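Local atomic coordinates of Bacint_00347 (Bacteroides intestinalis DSM 17393, PDB entry 5MUM), a protein that probably hydrolyses glycosidic bonds to rhamnose, as a beta-propeller glycoside hydrolase from a gut bacterium. Residues 236-239 / 240-244; 254-257 / 258-261. All blocks are in the same frame, centred on the assembly; numbering follows the deposited sequence.

Interaction 1. Residues 236-239 / 240-244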
ATOM      1  N   SER A 236       6.875  15.311  -3.041  1.00  6.71           N
ATOM      2  CA  SER A 236       8.116  15.878  -2.555  1.00  6.69           C
ATOM      3  C   SER A 236       9.251  15.263  -3.334  1.00  6.63           C
ATOM      4  O   SER A 236       9.387  14.020  -3.427  1.00  6.26           O
ATOM      5  CB  SER A 236       8.328  15.631  -1.052  1.00  6.81           C
ATOM      6  OG  SER A 236       9.658  15.981  -0.667  1.00  6.98           O
ATOM      7  N   TYR A 237      10.070  16.145  -3.886  1.00  6.84           N
ATOM      8  CA  TYR A 237      11.228  15.725  -4.624  1.00  7.19           C
ATOM      9  C   TYR A 237      12.436  15.537  -3.724  1.00  7.64           C
ATOM     10  O   TYR A 237      13.408  14.928  -4.128  1.00  7.50           O
ATOM     11  CB  TYR A 237      11.535  16.777  -5.654  1.00  7.26           C
ATOM     12  CG  TYR A 237      10.417  17.056  -6.623  1.00  7.76           C
ATOM     13  CD1 TYR A 237      10.292  16.303  -7.780  1.00  7.98           C
ATOM     14  CD2 TYR A 237       9.490  18.083  -6.389  1.00  8.14           C
ATOM     15  CE1 TYR A 237       9.289  16.571  -8.692  1.00  8.39           C
ATOM     16  CE2 TYR A 237       8.475  18.371  -7.295  1.00  8.46           C
ATOM     17  CZ  TYR A 237       8.381  17.620  -8.439  1.00  8.76           C
ATOM     18  OH  TYR A 237       7.395  17.913  -9.342  1.00  9.91           O
ATOM     19  N   ASP A 238      12.423  16.129  -2.548  1.00  8.00           N
ATOM     20  CA  ASP A 238      13.622  16.169  -1.710  1.00  9.22           C
ATOM     21  C   ASP A 238      13.552  15.324  -0.439  1.00  9.18           C
ATOM     22  O   ASP A 238      13.976  15.747   0.636  1.00 10.07           O
ATOM     23  CB  ASP A 238      14.004  17.617  -1.414  1.00  9.27           C
ATOM     24  CG  ASP A 238      12.923  18.378  -0.704  1.00  9.53           C
ATOM     25  OD1 ASP A 238      11.894  17.759  -0.327  1.00  8.98           O
ATOM     26  OD2 ASP A 238      13.135  19.606  -0.501  1.00  9.10           O
ATOM     27  N   ASN A 239      13.045  14.114  -0.573  1.00  9.95           N
ATOM     28  CA  ASN A 239      12.872  13.195   0.554  1.00 10.09           C
ATOM     29  C   ASN A 239      12.026  13.784   1.688  1.00 10.03           C
ATOM     30  O   ASN A 239      12.300  13.550   2.876  1.00  9.91           O
ATOM     31  CB  ASN A 239      14.254  12.713   1.069  1.00 11.11           C
ATOM     32  CG  ASN A 239      14.994  11.856   0.052  1.00 11.77           C
ATOM     33  OD1 ASN A 239      14.427  11.382  -0.928  1.00 13.68           O
ATOM     34  ND2 ASN A 239      16.284  11.650   0.293  1.00 12.56           N
ATOM     35  N   GLY A 240      11.003  14.558   1.329  1.00  9.57           N
ATOM     36  CA  GLY A 240       9.948  14.901   2.259  1.00  9.42           C
ATOM     37  C   GLY A 240      10.083  16.242   2.938  1.00  9.61           C
ATOM     38  O   GLY A 240       9.269  16.562   3.821  1.00  9.30           O
ATOM     39  N   VAL A 241      11.078  17.042   2.551  1.00  9.77           N
ATOM     40  CA  VAL A 241      11.326  18.302   3.261  1.00 10.14           C
ATOM     41  C   VAL A 241      10.369  19.360   2.725  1.00 10.31           C
ATOM     42  O   VAL A 241       9.717  20.035   3.501  1.00  9.87           O
ATOM     43  CB  VAL A 241      12.770  18.803   3.143  1.00 10.38           C
ATOM     44  CG1 VAL A 241      12.949  20.124   3.914  1.00 10.84           C
ATOM     45  CG2 VAL A 241      13.762  17.756   3.656  1.00 10.96           C
ATOM     46  N   THR A 242      10.268  19.466   1.402  1.00  9.86           N
ATOM     47  CA  THR A 242       9.400  20.441   0.758  1.00  9.47           C
ATOM     48  C   THR A 242       8.405  19.695  -0.125  1.00  8.91           C
ATOM     49  O   THR A 242       8.725  18.634  -0.638  1.00  8.72           O
ATOM     50  CB  THR A 242      10.201  21.483  -0.049  1.00 10.04           C
ATOM     51  OG1 THR A 242      10.919  20.861  -1.123  1.00  9.93           O
ATOM     52  CG2 THR A 242      11.169  22.219   0.867  1.00 10.37           C
ATOM     53  N   TRP A 243       7.200  20.250  -0.253  1.00  8.12           N
ATOM     54  CA  TRP A 243       6.070  19.571  -0.867  1.00  7.87           C
ATOM     55  C   TRP A 243       5.431  20.486  -1.870  1.00  7.96           C
ATOM     56  O   TRP A 243       5.342  21.700  -1.663  1.00  7.81           O
ATOM     57  CB  TRP A 243       5.031  19.154   0.212  1.00  7.35           C
ATOM     58  CG  TRP A 243       5.573  18.094   1.056  1.00  7.09           C
ATOM     59  CD1 TRP A 243       6.416  18.238   2.128  1.00  6.83           C
ATOM     60  CD2 TRP A 243       5.413  16.697   0.850  1.00  6.73           C
ATOM     61  NE1 TRP A 243       6.786  17.008   2.599  1.00  7.01           N
ATOM     62  CE2 TRP A 243       6.189  16.042   1.824  1.00  6.80           C
ATOM     63  CE3 TRP A 243       4.721  15.934  -0.089  1.00  6.72           C
ATOM     64  CZ2 TRP A 243       6.253  14.637   1.911  1.00  6.78           C
ATOM     65  CZ3 TRP A 243       4.777  14.544   0.001  1.00  6.60           C
ATOM     66  CH2 TRP A 243       5.541  13.917   0.987  1.00  6.66           C
ATOM     67  N   TYR A 244       4.967  19.877  -2.944  1.00  8.02           N
ATOM     68  CA  TYR A 244       4.426  20.564  -4.086  1.00  8.60           C
ATOM     69  C   TYR A 244       3.110  19.940  -4.498  1.00  8.72           C
ATOM     70  O   TYR A 244       2.862  18.762  -4.252  1.00  7.98           O
ATOM     71  CB  TYR A 244       5.390  20.460  -5.255  1.00  8.68           C
ATOM     72  CG  TYR A 244       6.612  21.301  -5.032  1.00  9.09           C
ATOM     73  CD1 TYR A 244       7.693  20.827  -4.286  1.00  9.55           C
ATOM     74  CD2 TYR A 244       6.666  22.617  -5.528  1.00  9.57           C
ATOM     75  CE1 TYR A 244       8.796  21.648  -4.037  1.00 10.05           C
ATOM     76  CE2 TYR A 244       7.753  23.434  -5.298  1.00  9.58           C
ATOM     77  CZ  TYR A 244       8.800  22.957  -4.541  1.00 10.08           C
ATOM     78  OH  TYR A 244       9.857  23.781  -4.310  1.00 10.87           O
TER
HETATM   79  O   HOH W   1      10.430  18.771  -3.077  1.00  7.93           O
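Gly240 N donates to Ser236 OG at 2.8 Å, a bond within reach because the serine hydroxyl stands opposite its own backbone N (chi1 169°). Glycine suits this point of the turn: at its backbone angles a CB would be driven into Asn239 O. Val241 N follows with a weak bond to Asp238 OD1 (3.1 Å). The carboxylate reserves its stronger grip for Thr242, whose N reaches the syn lone pair of Asp238 OD1 at 2.9 Å in an almost straight bond (177°), while Thr242 OG1 donates to Asp238 OD2 at 2.6 Å from above the carboxylate plane. Aspartate is apt here because its two oxygens can engage backbone and hydroxyl of one residue together. Water 1 donates to Thr242 OG1 and accepts from Tyr237 N. Trp243 next slides its six-membered ring beneath the serine: Ser236 CB sits 3.5 Å from the ring centroid, a CH-pi contact over the face, and Trp243 NE1 bonds back to Gly240 O at 2.8 Å. Tyr244 completes the segment in an offset edge-to-face pair, the CD2-CE2 edge of Tyr237 turned toward its ring with planes at 63°; the Tyr237 hydroxyl bonds Arg235. The sequence from Ser236 to Trp243, Ser-X-Asp-X-Gly-X-Thr-Trp, and this fold-back are those of the Asp-box, the hairpin hallmark of BNR repeats, here following the third strand of a propeller blade.

Interaction 2. Residues 254-257 / 258-261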
ATOM      1  N   PRO A 254       1.464  23.062   7.432  1.00 14.84           N
ATOM      2  CA  PRO A 254       0.963  21.769   6.986  1.00 13.89           C
ATOM      3  C   PRO A 254      -0.147  21.879   5.949  1.00 13.21           C
ATOM      4  O   PRO A 254      -0.609  22.980   5.621  1.00 12.83           O
ATOM      5  CB  PRO A 254       0.424  21.156   8.261  1.00 14.36           C
ATOM      6  CG  PRO A 254      -0.081  22.332   9.015  1.00 14.68           C
ATOM      7  CD  PRO A 254       0.866  23.464   8.717  1.00 15.24           C
ATOM      8  N   ILE A 255      -0.568  20.739   5.416  1.00 11.53           N
ATOM      9  CA  ILE A 255      -1.577  20.753   4.368  1.00 10.73           C
ATOM     10  C   ILE A 255      -2.923  20.521   5.050  1.00 10.81           C
ATOM     11  O   ILE A 255      -3.130  19.490   5.684  1.00 11.11           O
ATOM     12  CB  ILE A 255      -1.358  19.659   3.328  1.00 10.65           C
ATOM     13  CG1 ILE A 255       0.068  19.750   2.747  1.00 10.65           C
ATOM     14  CG2 ILE A 255      -2.422  19.776   2.238  1.00 10.99           C
ATOM     15  CD1 ILE A 255       0.465  18.653   1.802  1.00 10.87           C
ATOM     16  N   ARG A 256      -3.833  21.445   4.841  1.00 10.69           N
ATOM     17  CA  ARG A 256      -5.145  21.455   5.463  1.00 11.18           C
ATOM     18  C   ARG A 256      -6.203  21.365   4.410  1.00 10.16           C
ATOM     19  O   ARG A 256      -5.926  21.438   3.226  1.00  9.28           O
ATOM     20  CB  ARG A 256      -5.306  22.762   6.210  1.00 12.96           C
ATOM     21  CG  ARG A 256      -4.436  22.835   7.429  1.00 15.29           C
ATOM     22  CD  ARG A 256      -4.334  24.245   7.977  1.00 19.43           C
ATOM     23  NE  ARG A 256      -3.616  24.115   9.246  1.00 22.87           N
ATOM     24  CZ  ARG A 256      -2.736  24.966   9.744  1.00 26.67           C
ATOM     25  NH1 ARG A 256      -2.418  26.103   9.113  1.00 29.19           N
ATOM     26  NH2 ARG A 256      -2.182  24.671  10.914  1.00 28.26           N
ATOM     27  N   TYR A 257      -7.439  21.236   4.847  1.00 10.48           N
ATOM     28  CA  TYR A 257      -8.571  21.205   3.935  1.00 10.93           C
ATOM     29  C   TYR A 257      -8.535  22.378   2.923  1.00 11.41           C
ATOM     30  O   TYR A 257      -8.761  22.192   1.723  1.00  9.90           O
ATOM     31  CB  TYR A 257      -9.863  21.173   4.756  1.00 11.76           C
ATOM     32  CG  TYR A 257     -11.095  21.199   3.918  1.00 13.23           C
ATOM     33  CD1 TYR A 257     -11.453  20.112   3.153  1.00 13.75           C
ATOM     34  CD2 TYR A 257     -11.928  22.337   3.909  1.00 15.11           C
ATOM     35  CE1 TYR A 257     -12.588  20.145   2.353  1.00 15.74           C
ATOM     36  CE2 TYR A 257     -13.057  22.389   3.092  1.00 15.81           C
ATOM     37  CZ  TYR A 257     -13.380  21.291   2.327  1.00 15.97           C
ATOM     38  OH  TYR A 257     -14.505  21.337   1.535  1.00 18.55           O
ATOM     39  N   ASN A 258      -8.231  23.568   3.433  1.00 12.01           N
ATOM     40  CA  ASN A 258      -8.311  24.797   2.649  1.00 14.63           C
ATOM     41  C   ASN A 258      -7.242  24.898   1.595  1.00 13.55           C
ATOM     42  O   ASN A 258      -7.529  25.388   0.523  1.00 14.73           O
ATOM     43  CB  ASN A 258      -8.299  26.063   3.552  1.00 17.92           C
ATOM     44  CG  ASN A 258      -6.931  26.395   4.071  1.00 21.94           C
ATOM     45  OD1 ASN A 258      -6.227  27.245   3.492  1.00 33.81           O
ATOM     46  ND2 ASN A 258      -6.514  25.728   5.143  1.00 27.59           N
ATOM     47  N   ASN A 259      -6.029  24.406   1.860  1.00 12.04           N
ATOM     48  CA  ASN A 259      -4.921  24.575   0.910  1.00 11.97           C
ATOM     49  C   ASN A 259      -4.493  23.306   0.167  1.00 11.04           C
ATOM     50  O   ASN A 259      -3.656  23.389  -0.737  1.00 11.58           O
ATOM     51  CB  ASN A 259      -3.710  25.248   1.575  1.00 12.43           C
ATOM     52  CG  ASN A 259      -3.045  24.385   2.637  1.00 12.67           C
ATOM     53  OD1 ASN A 259      -3.714  23.651   3.318  1.00 13.76           O
ATOM     54  ND2 ASN A 259      -1.709  24.453   2.749  1.00 12.83           N
ATOM     55  N   ALA A 260      -5.083  22.155   0.485  1.00  9.44           N
ATOM     56  CA  ALA A 260      -4.809  20.927  -0.276  1.00  9.14           C
ATOM     57  C   ALA A 260      -5.122  21.060  -1.764  1.00  8.87           C
ATOM     58  O   ALA A 260      -6.048  21.754  -2.177  1.00  8.24           O
ATOM     59  CB  ALA A 260      -5.608  19.766   0.280  1.00  9.11           C
ATOM     60  N   GLU A 261      -4.329  20.381  -2.566  1.00  8.70           N
ATOM     61  CA  GLU A 261      -4.680  20.161  -3.941  1.00  9.13           C
ATOM     62  C   GLU A 261      -5.671  19.025  -4.024  1.00  9.26           C
ATOM     63  O   GLU A 261      -5.382  17.926  -3.533  1.00  8.81           O
ATOM     64  CB  GLU A 261      -3.460  19.792  -4.769  1.00  9.32           C
ATOM     65  CG  GLU A 261      -3.814  19.648  -6.253  1.00  9.51           C
ATOM     66  CD  GLU A 261      -2.635  19.256  -7.088  1.00  9.74           C
ATOM     67  OE1 GLU A 261      -1.664  18.700  -6.549  1.00  9.87           O
ATOM     68  OE2 GLU A 261      -2.658  19.519  -8.300  1.00 10.67           O
TER
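The amide of Asn258 runs alongside Arg256 and points the same way, its plane only 25° from that of the guanidinium, with Asn258 ND2 packed 3.4 Å from Arg256 CB. Over one guanidinium face, toward its rim, lies Pro254 CG, and the charge itself is met by a salt bridge from Arg256 NE to Asp194. The backbone beneath makes an alpha-turn, a single helical turn just ahead of strand 261-264, the outermost strand of a propeller blade: Ala260 N donates to Arg256 O at 3.0 Å, and Asn259 N adds a weak bond to the same oxygen. Asn259 ties the turn to the chain entering it. With CG placed between its backbone N and carbonyl carbon (chi1 67°), OD1 accepts from Arg256 N at 2.7 Å in the carbonyl plane, while ND2 makes a weak bond to Pro254 O, so asparagine supplies acceptor and donor from one flat group. Replacing Asn259 by alanine would remove both amide partners and would probably leave Arg256 N without its mate and Pro254 O without its weak one, the entering chain freer to shift. Ala260 is small enough to fit under the turn, beside Trp217, where its CB meets Ile255 CG2 at 3.7 Å.

How the interactions relate
Both contacts belong to the long connection between strands 228-236 and 261-264 of one propeller blade: interaction 1 folds the chain just as it leaves strand 228-236, and interaction 2 turns it just before it enters strand 261-264. Their centres are 15 Å apart and their nearest atoms about 5 Å, without touching. Each is partly buried, mixing an apolar underside packed on strand 213-220 with a more polar outer side. The chemistry differs, however. Residues 236-244 depend on a carboxylate and a hydroxyl collecting backbone N-H groups, backed by aromatic rings; residues 254-261 use a neutral amide and main-chain bonds, with aliphatic groups below.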